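HTH-type transcriptional regulator mcbR (Escherichia coli UMEA 3718-1, PDB 4P9F) regulates transcription as a GntR-family repressor, binding the promoter region of mcbA and so preventing colanic acid overproduction and mucoidy, and is important for biofilm formation. Local coordinates at residues H16-G21 against N56-A61; N80-E85 against E150-R155; L131-I136 against H196-I201. One frame throughout, in Å; residues are numbered along the deposited sequence.

Contact 1: residues H16-G21 against N56-A61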
ATOM      1  N   HIS A  16     -13.911  -5.786   4.601  1.00 24.02           N
ATOM      2  CA  HIS A  16     -14.453  -5.358   5.885  1.00 25.83           C
ATOM      3  C   HIS A  16     -14.357  -6.484   6.915  1.00 21.08           C
ATOM      4  O   HIS A  16     -13.854  -6.277   8.014  1.00 24.57           O
ATOM      5  CB  HIS A  16     -15.906  -4.881   5.718  1.00 31.10           C
ATOM      6  CG  HIS A  16     -16.499  -4.318   6.974  1.00 37.87           C
ATOM      7  ND1 HIS A  16     -17.252  -5.073   7.843  1.00 42.78           N
ATOM      8  CD2 HIS A  16     -16.371  -3.098   7.555  1.00 39.36           C
ATOM      9  CE1 HIS A  16     -17.614  -4.331   8.879  1.00 34.68           C
ATOM     10  NE2 HIS A  16     -17.087  -3.130   8.728  1.00 38.64           N
ATOM     11  N   GLN A  17     -14.797  -7.683   6.533  1.00 17.64           N
ATOM     12  CA  GLN A  17     -14.731  -8.861   7.397  1.00 20.36           C
ATOM     13  C   GLN A  17     -13.292  -9.166   7.830  1.00 26.68           C
ATOM     14  O   GLN A  17     -13.035  -9.417   9.000  1.00 29.14           O
ATOM     15  CB  GLN A  17     -15.287 -10.092   6.664  1.00 24.10           C
ATOM     16  CG  GLN A  17     -16.760 -10.015   6.335  1.00 31.01           C
ATOM     17  CD  GLN A  17     -17.615  -9.906   7.576  1.00 44.63           C
ATOM     18  OE1 GLN A  17     -18.365  -8.945   7.745  1.00 55.52           O
ATOM     19  NE2 GLN A  17     -17.519 -10.901   8.447  1.00 40.58           N
ATOM     20  N   LEU A  18     -12.359  -9.108   6.878  1.00 28.23           N
ATOM     21  CA  LEU A  18     -10.941  -9.332   7.177  1.00 27.65           C
ATOM     22  C   LEU A  18     -10.440  -8.271   8.146  1.00 23.24           C
ATOM     23  O   LEU A  18      -9.864  -8.607   9.170  1.00 27.00           O
ATOM     24  CB  LEU A  18     -10.099  -9.339   5.897  1.00 23.84           C
ATOM     25  CG  LEU A  18     -10.209 -10.596   5.024  1.00 28.74           C
ATOM     26  CD1 LEU A  18      -9.610 -10.333   3.648  1.00 23.61           C
ATOM     27  CD2 LEU A  18      -9.507 -11.812   5.682  1.00 25.64           C
ATOM     28  N   SER A  19     -10.739  -7.006   7.852  1.00 24.49           N
ATOM     29  CA  SER A  19     -10.274  -5.856   8.625  1.00 31.66           C
ATOM     30  C   SER A  19     -10.713  -5.837  10.091  1.00 34.90           C
ATOM     31  O   SER A  19      -9.946  -5.398  10.964  1.00 30.22           O
ATOM     32  CB  SER A  19     -10.762  -4.556   7.983  1.00 34.41           C
ATOM     33  OG  SER A  19     -10.188  -4.400   6.703  1.00 49.39           O
ATOM     34  N   ILE A  20     -11.928  -6.302  10.365  1.00 28.15           N
ATOM     35  CA  ILE A  20     -12.448  -6.269  11.737  1.00 31.25           C
ATOM     36  C   ILE A  20     -12.157  -7.557  12.512  1.00 33.55           C
ATOM     37  O   ILE A  20     -12.640  -7.740  13.631  1.00 33.36           O
ATOM     38  CB  ILE A  20     -13.963  -6.024  11.769  1.00 28.98           C
ATOM     39  CG1 ILE A  20     -14.702  -7.214  11.144  1.00 30.74           C
ATOM     40  CG2 ILE A  20     -14.309  -4.697  11.090  1.00 30.57           C
ATOM     41  CD1 ILE A  20     -16.223  -7.121  11.245  1.00 35.82           C
ATOM     42  N   GLY A  21     -11.358  -8.438  11.916  1.00 28.52           N
ATOM     43  CA  GLY A  21     -10.967  -9.689  12.554  1.00 29.98           C
ATOM     44  C   GLY A  21     -12.032 -10.776  12.596  1.00 30.86           C
ATOM     45  O   GLY A  21     -11.940 -11.726  13.383  1.00 30.70           O
ATOM     46  N   ASN A  56      -2.441 -10.109  -2.040  1.00 27.30           N
ATOM     47  CA  ASN A  56      -1.947 -10.968  -0.950  1.00 28.16           C
ATOM     48  C   ASN A  56      -2.731 -10.866   0.356  1.00 29.01           C
ATOM     49  O   ASN A  56      -2.204 -11.141   1.432  1.00 28.90           O
ATOM     50  CB  ASN A  56      -0.468 -10.654  -0.694  1.00 23.48           C
ATOM     51  CG  ASN A  56       0.384 -10.947  -1.909  1.00 36.55           C
ATOM     52  OD1 ASN A  56       0.246 -11.992  -2.513  1.00 36.95           O
ATOM     53  ND2 ASN A  56       1.210  -9.996  -2.309  1.00 38.20           N
ATOM     54  N   ALA A  57      -3.994 -10.466   0.243  1.00 28.07           N
ATOM     55  CA  ALA A  57      -4.920 -10.409   1.369  1.00 21.94           C
ATOM     56  C   ALA A  57      -5.542 -11.773   1.641  1.00 29.25           C
ATOM     57  O   ALA A  57      -6.119 -12.008   2.709  1.00 25.37           O
ATOM     58  CB  ALA A  57      -6.005  -9.377   1.109  1.00 19.48           C
ATOM     59  N   LEU A  58      -5.507 -12.629   0.626  1.00 24.32           N
ATOM     60  CA  LEU A  58      -5.898 -14.023   0.751  1.00 23.01           C
ATOM     61  C   LEU A  58      -4.900 -14.883   0.008  1.00 23.71           C
ATOM     62  O   LEU A  58      -4.151 -14.375  -0.819  1.00 26.08           O
ATOM     63  CB  LEU A  58      -7.305 -14.257   0.182  1.00 20.96           C
ATOM     64  CG  LEU A  58      -8.474 -13.658   0.964  1.00 20.17           C
ATOM     65  CD1 LEU A  58      -9.744 -13.850   0.152  1.00 22.22           C
ATOM     66  CD2 LEU A  58      -8.593 -14.337   2.323  1.00 21.32           C
ATOM     67  N   SER A  59      -4.927 -16.187   0.277  1.00 22.29           N
ATOM     68  CA  SER A  59      -4.096 -17.147  -0.435  1.00 27.42           C
ATOM     69  C   SER A  59      -4.962 -18.152  -1.212  1.00 32.28           C
ATOM     70  O   SER A  59      -6.066 -18.476  -0.794  1.00 27.77           O
ATOM     71  CB  SER A  59      -3.198 -17.920   0.547  1.00 37.33           C
ATOM     72  OG  SER A  59      -2.307 -17.051   1.217  1.00 43.59           O
ATOM     73  N   VAL A  60      -4.433 -18.660  -2.318  1.00 26.85           N
ATOM     74  CA  VAL A  60      -5.061 -19.726  -3.075  1.00 31.59           C
ATOM     75  C   VAL A  60      -4.994 -21.035  -2.284  1.00 33.82           C
ATOM     76  O   VAL A  60      -3.991 -21.325  -1.642  1.00 30.87           O
ATOM     77  CB  VAL A  60      -4.363 -19.907  -4.432  1.00 38.10           C
ATOM     78  CG1 VAL A  60      -4.854 -21.161  -5.121  1.00 43.35           C
ATOM     79  CG2 VAL A  60      -4.579 -18.662  -5.293  1.00 37.58           C
ATOM     80  N   ALA A  61      -6.088 -21.789  -2.285  1.00 35.61           N
ATOM     81  CA  ALA A  61      -6.150 -23.125  -1.677  1.00 30.76           C
ATOM     82  C   ALA A  61      -6.669 -24.154  -2.698  1.00 27.69           C
ATOM     83  O   ALA A  61      -7.273 -23.772  -3.696  1.00 31.61           O
ATOM     84  CB  ALA A  61      -7.045 -23.093  -0.416  1.00 24.62           C
TER
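L18, near the C-terminal end of helix 6-19, spreads its two methyls over A57 and L58, which lead from helix 42-54 into strand 59-61. The closest approach is from L18 CD1 to A57 O, at 4.0 Å, so one methyl branch meets a backbone carbonyl. The other branch turns to the leucine: L18 CD2 lies 4.3 Å from L58 CD2, methyl against methyl.

The torsions explain this pairing. L18 CG stands beside its backbone N and opposite the carbonyl carbon (chi1 -75°), and the side chain leaves its backbone toward the facing segment. L58 adopts nearly the same conformation (chi1 -70°) but does not start out toward L18, and reaches it through CD2. With 8.4 Å between L18 CA and A57 CA, the backbones stand well apart and the L18 side chain spans most of the interval.

Each segment carries the C' residue of a helix-ending Schellman motif. G21 closes helix 6-19, with A22 N bonded to Q17 O and G21 N to L18 O, and N56 closes helix 42-54 in the same manner. V154 of helix 143-156 touches both L18 and A57. N56 ND2 donates to E147 OE1 of the second subunit.

The contact thus lies inside the N-terminal winged-helix unit, between its first helix and the run into the wing hairpin; L58 also packs on L49 and L52 of helix 42-54, which links it to the helix-turn-helix at 31-50. All three touching residues are buried, yet they bury just 96 Å² between them. One methyl-methyl contact and one methyl against a carbonyl oxygen, both at van der Waals range and without a hydrogen bond between the segments, imply weak, undirected packing that depends on how the two surfaces fit.

Contact 2: residues N80-E85 against E150-R155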
ATOM      1  N   ASN A  80       2.570  -3.009  11.191  1.00 29.37           N
ATOM      2  CA  ASN A  80       2.471  -1.896  12.138  1.00 25.94           C
ATOM      3  C   ASN A  80       3.500  -0.797  11.881  1.00 21.11           C
ATOM      4  O   ASN A  80       3.173   0.384  11.945  1.00 29.85           O
ATOM      5  CB  ASN A  80       2.615  -2.401  13.574  1.00 28.11           C
ATOM      6  CG  ASN A  80       1.368  -3.093  14.058  1.00 36.23           C
ATOM      7  OD1 ASN A  80       0.268  -2.780  13.609  1.00 33.97           O
ATOM      8  ND2 ASN A  80       1.529  -4.050  14.965  1.00 38.62           N
ATOM      9  N   ARG A  81       4.724  -1.196  11.562  1.00 23.16           N
ATOM     10  CA  ARG A  81       5.784  -0.239  11.274  1.00 26.81           C
ATOM     11  C   ARG A  81       5.445   0.579  10.032  1.00 30.30           C
ATOM     12  O   ARG A  81       5.634   1.797  10.014  1.00 30.71           O
ATOM     13  CB  ARG A  81       7.125  -0.951  11.099  1.00 30.68           C
ATOM     14  CG  ARG A  81       7.611  -1.603  12.375  1.00 51.78           C
ATOM     15  CD  ARG A  81       8.850  -2.442  12.147  1.00 58.19           C
ATOM     16  NE  ARG A  81      10.012  -1.615  11.885  1.00 65.39           N
ATOM     17  CZ  ARG A  81      11.255  -2.073  11.885  1.00 70.42           C
ATOM     18  NH1 ARG A  81      11.485  -3.356  12.127  1.00 73.86           N
ATOM     19  NH2 ARG A  81      12.265  -1.249  11.643  1.00 70.24           N
ATOM     20  N   ILE A  82       4.916  -0.083   9.011  1.00 23.15           N
ATOM     21  CA  ILE A  82       4.528   0.612   7.792  1.00 21.14           C
ATOM     22  C   ILE A  82       3.361   1.560   8.056  1.00 26.93           C
ATOM     23  O   ILE A  82       3.410   2.739   7.711  1.00 23.94           O
ATOM     24  CB  ILE A  82       4.134  -0.368   6.661  1.00 24.52           C
ATOM     25  CG1 ILE A  82       5.296  -1.315   6.323  1.00 21.58           C
ATOM     26  CG2 ILE A  82       3.722   0.417   5.404  1.00 25.94           C
ATOM     27  CD1 ILE A  82       4.900  -2.494   5.429  1.00 26.82           C
ATOM     28  N   ARG A  83       2.309   1.062   8.682  1.00 24.35           N
ATOM     29  CA  ARG A  83       1.126   1.889   8.845  1.00 25.09           C
ATOM     30  C   ARG A  83       1.351   3.001   9.861  1.00 24.21           C
ATOM     31  O   ARG A  83       0.670   4.020   9.832  1.00 27.96           O
ATOM     32  CB  ARG A  83      -0.053   1.034   9.253  1.00 26.17           C
ATOM     33  CG  ARG A  83       0.012   0.552  10.683  1.00 33.86           C
ATOM     34  CD  ARG A  83      -1.143  -0.392  10.919  1.00 41.85           C
ATOM     35  NE  ARG A  83      -1.244  -0.834  12.309  1.00 41.07           N
ATOM     36  CZ  ARG A  83      -2.045  -0.291  13.215  1.00 38.49           C
ATOM     37  NH1 ARG A  83      -2.838   0.735  12.892  1.00 31.87           N
ATOM     38  NH2 ARG A  83      -2.067  -0.793  14.439  1.00 33.08           N
ATOM     39  N   TYR A  84       2.293   2.795  10.764  1.00 26.14           N
ATOM     40  CA  TYR A  84       2.660   3.846  11.701  1.00 30.59           C
ATOM     41  C   TYR A  84       2.987   5.126  10.940  1.00 35.45           C
ATOM     42  O   TYR A  84       2.359   6.155  11.171  1.00 28.85           O
ATOM     43  CB  TYR A  84       3.846   3.412  12.555  1.00 34.21           C
ATOM     44  CG  TYR A  84       4.314   4.449  13.556  1.00 37.40           C
ATOM     45  CD1 TYR A  84       3.722   4.562  14.814  1.00 42.81           C
ATOM     46  CD2 TYR A  84       5.353   5.310  13.243  1.00 41.56           C
ATOM     47  CE1 TYR A  84       4.173   5.519  15.736  1.00 47.66           C
ATOM     48  CE2 TYR A  84       5.808   6.258  14.149  1.00 52.08           C
ATOM     49  CZ  TYR A  84       5.219   6.359  15.394  1.00 52.41           C
ATOM     50  OH  TYR A  84       5.686   7.312  16.273  1.00 49.07           O
ATOM     51  N   GLU A  85       3.919   5.047   9.990  1.00 33.51           N
ATOM     52  CA  GLU A  85       4.286   6.223   9.205  1.00 29.44           C
ATOM     53  C   GLU A  85       3.135   6.761   8.381  1.00 25.96           C
ATOM     54  O   GLU A  85       2.944   7.974   8.313  1.00 27.45           O
ATOM     55  CB  GLU A  85       5.476   5.932   8.289  1.00 34.70           C
ATOM     56  CG  GLU A  85       6.705   5.487   9.034  1.00 45.75           C
ATOM     57  CD  GLU A  85       7.254   6.564   9.964  1.00 57.80           C
ATOM     58  OE1 GLU A  85       7.050   7.768   9.687  1.00 59.85           O
ATOM     59  OE2 GLU A  85       7.905   6.203  10.966  1.00 66.07           O
ATOM     60  N   GLU A 150      -6.037   1.407   4.358  1.00 22.55           N
ATOM     61  CA  GLU A 150      -7.086   0.377   4.406  1.00 23.49           C
ATOM     62  C   GLU A 150      -6.544  -0.989   4.012  1.00 23.96           C
ATOM     63  O   GLU A 150      -6.903  -2.019   4.601  1.00 23.53           O
ATOM     64  CB  GLU A 150      -8.230   0.755   3.471  1.00 29.86           C
ATOM     65  CG  GLU A 150      -9.035   1.933   3.945  1.00 29.88           C
ATOM     66  CD  GLU A 150     -10.329   2.069   3.185  1.00 35.83           C
ATOM     67  OE1 GLU A 150     -10.305   2.757   2.154  1.00 45.05           O
ATOM     68  OE2 GLU A 150     -11.351   1.469   3.587  1.00 42.49           O
ATOM     69  N   GLN A 151      -5.660  -0.996   3.020  1.00 22.70           N
ATOM     70  CA  GLN A 151      -5.037  -2.237   2.557  1.00 25.69           C
ATOM     71  C   GLN A 151      -4.254  -2.909   3.705  1.00 30.84           C
ATOM     72  O   GLN A 151      -4.338  -4.120   3.926  1.00 24.55           O
ATOM     73  CB  GLN A 151      -4.118  -1.921   1.387  1.00 27.53           C
ATOM     74  CG  GLN A 151      -3.984  -2.990   0.357  1.00 41.49           C
ATOM     75  CD  GLN A 151      -2.945  -2.638  -0.693  1.00 34.14           C
ATOM     76  OE1 GLN A 151      -2.054  -3.423  -0.975  1.00 35.51           O
ATOM     77  NE2 GLN A 151      -3.056  -1.446  -1.264  1.00 33.71           N
ATOM     78  N   LEU A 152      -3.511  -2.107   4.456  1.00 20.88           N
ATOM     79  CA  LEU A 152      -2.710  -2.643   5.558  1.00 21.54           C
ATOM     80  C   LEU A 152      -3.601  -3.140   6.707  1.00 22.56           C
ATOM     81  O   LEU A 152      -3.279  -4.125   7.365  1.00 23.11           O
ATOM     82  CB  LEU A 152      -1.715  -1.586   6.028  1.00 20.43           C
ATOM     83  CG  LEU A 152      -0.602  -1.312   4.996  1.00 26.46           C
ATOM     84  CD1 LEU A 152       0.175  -0.018   5.314  1.00 21.90           C
ATOM     85  CD2 LEU A 152       0.377  -2.506   4.927  1.00 21.53           C
ATOM     86  N   TRP A 153      -4.740  -2.488   6.922  1.00 20.75           N
ATOM     87  CA  TRP A 153      -5.705  -2.963   7.912  1.00 23.95           C
ATOM     88  C   TRP A 153      -6.273  -4.328   7.533  1.00 23.49           C
ATOM     89  O   TRP A 153      -6.563  -5.159   8.399  1.00 26.02           O
ATOM     90  CB  TRP A 153      -6.849  -1.964   8.048  1.00 24.91           C
ATOM     91  CG  TRP A 153      -6.487  -0.707   8.790  1.00 30.40           C
ATOM     92  CD1 TRP A 153      -5.340  -0.456   9.495  1.00 30.66           C
ATOM     93  CD2 TRP A 153      -7.261   0.503   8.836  1.00 38.81           C
ATOM     94  NE1 TRP A 153      -5.373   0.826  10.011  1.00 29.29           N
ATOM     95  CE2 TRP A 153      -6.541   1.436   9.616  1.00 36.13           C
ATOM     96  CE3 TRP A 153      -8.507   0.888   8.293  1.00 36.75           C
ATOM     97  CZ2 TRP A 153      -7.021   2.725   9.876  1.00 34.74           C
ATOM     98  CZ3 TRP A 153      -8.984   2.172   8.552  1.00 39.07           C
ATOM     99  CH2 TRP A 153      -8.244   3.071   9.342  1.00 37.39           C
ATOM    100  N   VAL A 154      -6.487  -4.527   6.234  1.00 23.33           N
ATOM    101  CA  VAL A 154      -6.941  -5.818   5.717  1.00 23.56           C
ATOM    102  C   VAL A 154      -5.884  -6.891   5.982  1.00 21.56           C
ATOM    103  O   VAL A 154      -6.216  -7.992   6.388  1.00 25.88           O
ATOM    104  CB  VAL A 154      -7.245  -5.762   4.204  1.00 25.92           C
ATOM    105  CG1 VAL A 154      -7.504  -7.174   3.651  1.00 22.48           C
ATOM    106  CG2 VAL A 154      -8.467  -4.852   3.918  1.00 24.16           C
ATOM    107  N   ARG A 155      -4.615  -6.557   5.757  1.00 21.26           N
ATOM    108  CA  ARG A 155      -3.504  -7.497   5.958  1.00 25.83           C
ATOM    109  C   ARG A 155      -3.353  -7.878   7.447  1.00 26.03           C
ATOM    110  O   ARG A 155      -3.142  -9.030   7.778  1.00 28.36           O
ATOM    111  CB  ARG A 155      -2.190  -6.879   5.434  1.00 27.64           C
ATOM    112  CG  ARG A 155      -2.141  -6.700   3.925  1.00 29.07           C
ATOM    113  CD  ARG A 155      -2.142  -8.015   3.179  1.00 26.36           C
ATOM    114  NE  ARG A 155      -0.864  -8.741   3.200  1.00 27.70           N
ATOM    115  CZ  ARG A 155       0.144  -8.458   2.366  1.00 25.93           C
ATOM    116  NH1 ARG A 155       0.032  -7.442   1.519  1.00 25.61           N
ATOM    117  NH2 ARG A 155       1.257  -9.167   2.380  1.00 31.19           N
TER
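I82 and L152 supply the apolar part: their side chains meet at about a right angle, with I82 CG2 3.6 Å from L152 CD1. That same leucine methyl also lies 4.1 Å from R83 CB, so it touches two successive residues of the facing helix.

The polar part centres on R83. Its CG is wedged between the backbone N and the carbonyl carbon (chi1 73°), after which the chain runs extended to NE. R83 NH1 reaches the edge of the W153 ring, 3.8 Å from W153 NE1, with guanidinium and indole planes 71° apart; this is no face-on stack. Both nitrogens instead serve E87 OE2, which takes a hydrogen bond from W153 NE1 and a salt bridge from R83 NH1.

Within its own helix R83 grips a single atom side-on. R83 NE donates to N80 OD1 at 2.8 Å in the carbonyl plane, while R83 NH2 comes from above that plane, 3.2 Å from N80 OD1. The two bonds should fix the guanidinium's rotation.

The helix segments run nearly antiparallel (156°), axes 10.2 Å apart. Helix 191-210 covers N80 and R83, helix 122-138 receives W153, and Q151 and R155 face the second subunit.

Contact 3: residues L131-I136 against H196-I201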
ATOM      1  N   LEU A 131     -13.860   3.373  11.430  1.00 26.87           N
ATOM      2  CA  LEU A 131     -14.637   4.428  10.788  1.00 37.21           C
ATOM      3  C   LEU A 131     -14.175   5.807  11.254  1.00 37.79           C
ATOM      4  O   LEU A 131     -14.120   6.760  10.482  1.00 35.11           O
ATOM      5  CB  LEU A 131     -16.119   4.239  11.107  1.00 37.92           C
ATOM      6  CG  LEU A 131     -16.852   3.140  10.339  1.00 42.06           C
ATOM      7  CD1 LEU A 131     -18.311   3.093  10.755  1.00 37.72           C
ATOM      8  CD2 LEU A 131     -16.711   3.311   8.830  1.00 43.18           C
ATOM      9  N   PHE A 132     -13.858   5.902  12.537  1.00 37.28           N
ATOM     10  CA  PHE A 132     -13.383   7.140  13.132  1.00 32.32           C
ATOM     11  C   PHE A 132     -12.054   7.564  12.497  1.00 28.74           C
ATOM     12  O   PHE A 132     -11.909   8.691  12.015  1.00 35.98           O
ATOM     13  CB  PHE A 132     -13.240   6.956  14.649  1.00 34.39           C
ATOM     14  CG  PHE A 132     -12.674   8.155  15.380  1.00 38.72           C
ATOM     15  CD1 PHE A 132     -13.487   9.236  15.709  1.00 43.01           C
ATOM     16  CD2 PHE A 132     -11.340   8.183  15.761  1.00 40.49           C
ATOM     17  CE1 PHE A 132     -12.978  10.338  16.389  1.00 49.00           C
ATOM     18  CE2 PHE A 132     -10.814   9.283  16.455  1.00 42.96           C
ATOM     19  CZ  PHE A 132     -11.635  10.362  16.765  1.00 48.94           C
ATOM     20  N   ARG A 133     -11.083   6.660  12.479  1.00 27.36           N
ATOM     21  CA  ARG A 133      -9.780   7.035  11.947  1.00 31.75           C
ATOM     22  C   ARG A 133      -9.847   7.295  10.437  1.00 31.29           C
ATOM     23  O   ARG A 133      -9.226   8.224   9.930  1.00 39.59           O
ATOM     24  CB  ARG A 133      -8.721   5.966  12.238  1.00 31.22           C
ATOM     25  CG  ARG A 133      -8.082   6.071  13.637  1.00 34.16           C
ATOM     26  CD  ARG A 133      -6.890   5.108  13.738  1.00 40.86           C
ATOM     27  NE  ARG A 133      -7.019   4.088  14.761  1.00 54.91           N
ATOM     28  CZ  ARG A 133      -6.128   3.122  14.940  1.00 57.54           C
ATOM     29  NH1 ARG A 133      -5.062   3.066  14.154  1.00 49.82           N
ATOM     30  NH2 ARG A 133      -6.300   2.214  15.893  1.00 67.31           N
ATOM     31  N   LEU A 134     -10.636   6.498   9.727  1.00 34.94           N
ATOM     32  CA  LEU A 134     -10.746   6.670   8.285  1.00 35.36           C
ATOM     33  C   LEU A 134     -11.415   7.993   7.923  1.00 36.94           C
ATOM     34  O   LEU A 134     -11.021   8.637   6.959  1.00 36.29           O
ATOM     35  CB  LEU A 134     -11.516   5.508   7.671  1.00 43.86           C
ATOM     36  CG  LEU A 134     -11.290   5.300   6.177  1.00 51.30           C
ATOM     37  CD1 LEU A 134      -9.814   5.212   5.873  1.00 47.78           C
ATOM     38  CD2 LEU A 134     -12.011   4.057   5.711  1.00 55.24           C
ATOM     39  N   ALA A 135     -12.406   8.404   8.713  1.00 31.13           N
ATOM     40  CA  ALA A 135     -13.051   9.689   8.520  1.00 40.53           C
ATOM     41  C   ALA A 135     -12.029  10.813   8.650  1.00 39.59           C
ATOM     42  O   ALA A 135     -12.076  11.805   7.915  1.00 45.27           O
ATOM     43  CB  ALA A 135     -14.192   9.884   9.526  1.00 30.45           C
ATOM     44  N   ILE A 136     -11.112  10.662   9.594  1.00 34.57           N
ATOM     45  CA  ILE A 136     -10.037  11.628   9.739  1.00 36.02           C
ATOM     46  C   ILE A 136      -9.148  11.603   8.502  1.00 40.14           C
ATOM     47  O   ILE A 136      -8.922  12.639   7.865  1.00 35.24           O
ATOM     48  CB  ILE A 136      -9.173  11.341  10.993  1.00 38.33           C
ATOM     49  CG1 ILE A 136     -10.011  11.503  12.273  1.00 35.46           C
ATOM     50  CG2 ILE A 136      -7.972  12.276  11.039  1.00 32.73           C
ATOM     51  CD1 ILE A 136      -9.314  10.963  13.528  1.00 34.19           C
ATOM     52  N   HIS A 196       0.984  12.555  18.319  1.00 28.75           N
ATOM     53  CA  HIS A 196       1.240  11.944  19.608  1.00 27.74           C
ATOM     54  C   HIS A 196       0.038  11.105  20.099  1.00 30.49           C
ATOM     55  O   HIS A 196       0.216   9.973  20.528  1.00 32.86           O
ATOM     56  CB  HIS A 196       1.597  13.032  20.635  1.00 33.99           C
ATOM     57  CG  HIS A 196       1.721  12.522  22.038  1.00 40.46           C
ATOM     58  ND1 HIS A 196       0.644  12.429  22.894  1.00 49.50           N
ATOM     59  CD2 HIS A 196       2.794  12.076  22.735  1.00 41.42           C
ATOM     60  CE1 HIS A 196       1.046  11.947  24.057  1.00 45.94           C
ATOM     61  NE2 HIS A 196       2.347  11.726  23.985  1.00 46.81           N
ATOM     62  N   CYS A 197      -1.178  11.655  20.031  1.00 29.74           N
ATOM     63  CA  CYS A 197      -2.372  10.930  20.473  1.00 27.05           C
ATOM     64  C   CYS A 197      -2.616   9.683  19.614  1.00 30.98           C
ATOM     65  O   CYS A 197      -2.924   8.610  20.128  1.00 30.11           O
ATOM     66  CB  CYS A 197      -3.611  11.847  20.451  1.00 27.90           C
ATOM     67  SG  CYS A 197      -3.541  13.137  21.758  1.00 35.43           S
ATOM     68  N   LEU A 198      -2.462   9.833  18.304  1.00 27.92           N
ATOM     69  CA  LEU A 198      -2.675   8.712  17.409  1.00 27.37           C
ATOM     70  C   LEU A 198      -1.610   7.635  17.645  1.00 29.18           C
ATOM     71  O   LEU A 198      -1.922   6.449  17.633  1.00 28.04           O
ATOM     72  CB  LEU A 198      -2.655   9.165  15.952  1.00 31.12           C
ATOM     73  CG  LEU A 198      -2.960   8.065  14.930  1.00 32.74           C
ATOM     74  CD1 LEU A 198      -4.319   7.396  15.231  1.00 27.82           C
ATOM     75  CD2 LEU A 198      -2.920   8.635  13.494  1.00 32.13           C
ATOM     76  N   ALA A 199      -0.365   8.041  17.873  1.00 26.79           N
ATOM     77  CA  ALA A 199       0.682   7.076  18.200  1.00 28.45           C
ATOM     78  C   ALA A 199       0.351   6.316  19.491  1.00 30.73           C
ATOM     79  O   ALA A 199       0.525   5.102  19.566  1.00 31.17           O
ATOM     80  CB  ALA A 199       2.042   7.771  18.334  1.00 27.16           C
ATOM     81  N   GLU A 200      -0.150   7.038  20.492  1.00 29.19           N
ATOM     82  CA  GLU A 200      -0.548   6.434  21.763  1.00 34.89           C
ATOM     83  C   GLU A 200      -1.685   5.428  21.550  1.00 31.00           C
ATOM     84  O   GLU A 200      -1.696   4.345  22.144  1.00 32.15           O
ATOM     85  CB  GLU A 200      -0.980   7.526  22.764  1.00 40.13           C
ATOM     86  CG  GLU A 200       0.158   8.371  23.380  1.00 55.24           C
ATOM     87  CD  GLU A 200       0.806   7.741  24.611  1.00 63.32           C
ATOM     88  OE1 GLU A 200       0.084   7.491  25.599  1.00 69.54           O
ATOM     89  OE2 GLU A 200       2.038   7.532  24.617  1.00 66.01           O
ATOM     90  N   ILE A 201      -2.646   5.795  20.705  1.00 25.12           N
ATOM     91  CA  ILE A 201      -3.771   4.908  20.380  1.00 24.93           C
ATOM     92  C   ILE A 201      -3.263   3.611  19.775  1.00 35.24           C
ATOM     93  O   ILE A 201      -3.670   2.512  20.171  1.00 29.81           O
ATOM     94  CB  ILE A 201      -4.768   5.593  19.410  1.00 27.74           C
ATOM     95  CG1 ILE A 201      -5.526   6.709  20.150  1.00 30.63           C
ATOM     96  CG2 ILE A 201      -5.768   4.577  18.824  1.00 24.61           C
ATOM     97  CD1 ILE A 201      -6.380   7.562  19.261  1.00 29.51           C
TER
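Over one face of the R133 guanidinium lies a methyl of I201: I201 CG2 is 3.8 Å from R133 NH2 and 4.2 Å from R133 CZ. L198 approaches the same group obliquely through CD1. The other terminal nitrogen, R133 NH1, forms a salt bridge with E87 OE1 of helix 73-95.

These residues belong to the FCD domain, the all-helical ligand-domain fold of this GntR subfamily, and join helix 122-138 to helix 191-210. The helices are not tightly packed here: the nearest CA atoms, of R133 and L198, are 9.1 Å apart, and a long side chain covers the distance. R133 starts with CG beside the backbone N (chi1 -84°) and then bends at chi3 (-119°), a turn that lays the guanidinium against I201 while CD is left to meet L198. R133 and I201 lie alongside each other, pointing opposite ways.

Helix 73-95 fills in around this meeting, because L198 also packs on L88 and V91, and I136 on V91 and A94. F132 turns to L106 and L110 of helix 100-119, and I201 touches N178 and Y179. No residue of the second subunit reaches either segment, so the contact is internal to one chain's helical bundle.

Both segments are buried where they touch, and the surface lost between them, counted on both sides, comes to 131 Å². A charged group in such surroundings would probably owe much of its stability to the E87 carboxylate. The aliphatic part of the arginine contributes separately: R133 CD packs against L198 CD1 at 3.8 Å.

In the fold
Contact 1 closes before contact 2 opens, whereas contacts 2 and 3 interleave along the chain, tying helices 73-95, 122-138, 143-156 and 191-210 into one FCD bundle. Centres lie about 14 Å apart for contacts 1 and 2, 13 Å for contacts 2 and 3, and 23 Å for contacts 1 and 3, which flank the chain's centre on opposite sides. V154, one residue after W153 on helix 143-156, packs against L18 and A57 of contact 1, giving a direct interface between the DNA-binding unit and the FCD domain. Between contacts 2 and 3, W153 CH2 meets R133 CB at 4.1 Å, and E87 pairs with arginines of both. Contact 2 thus touches both others and links them, consistent with communication between the domains.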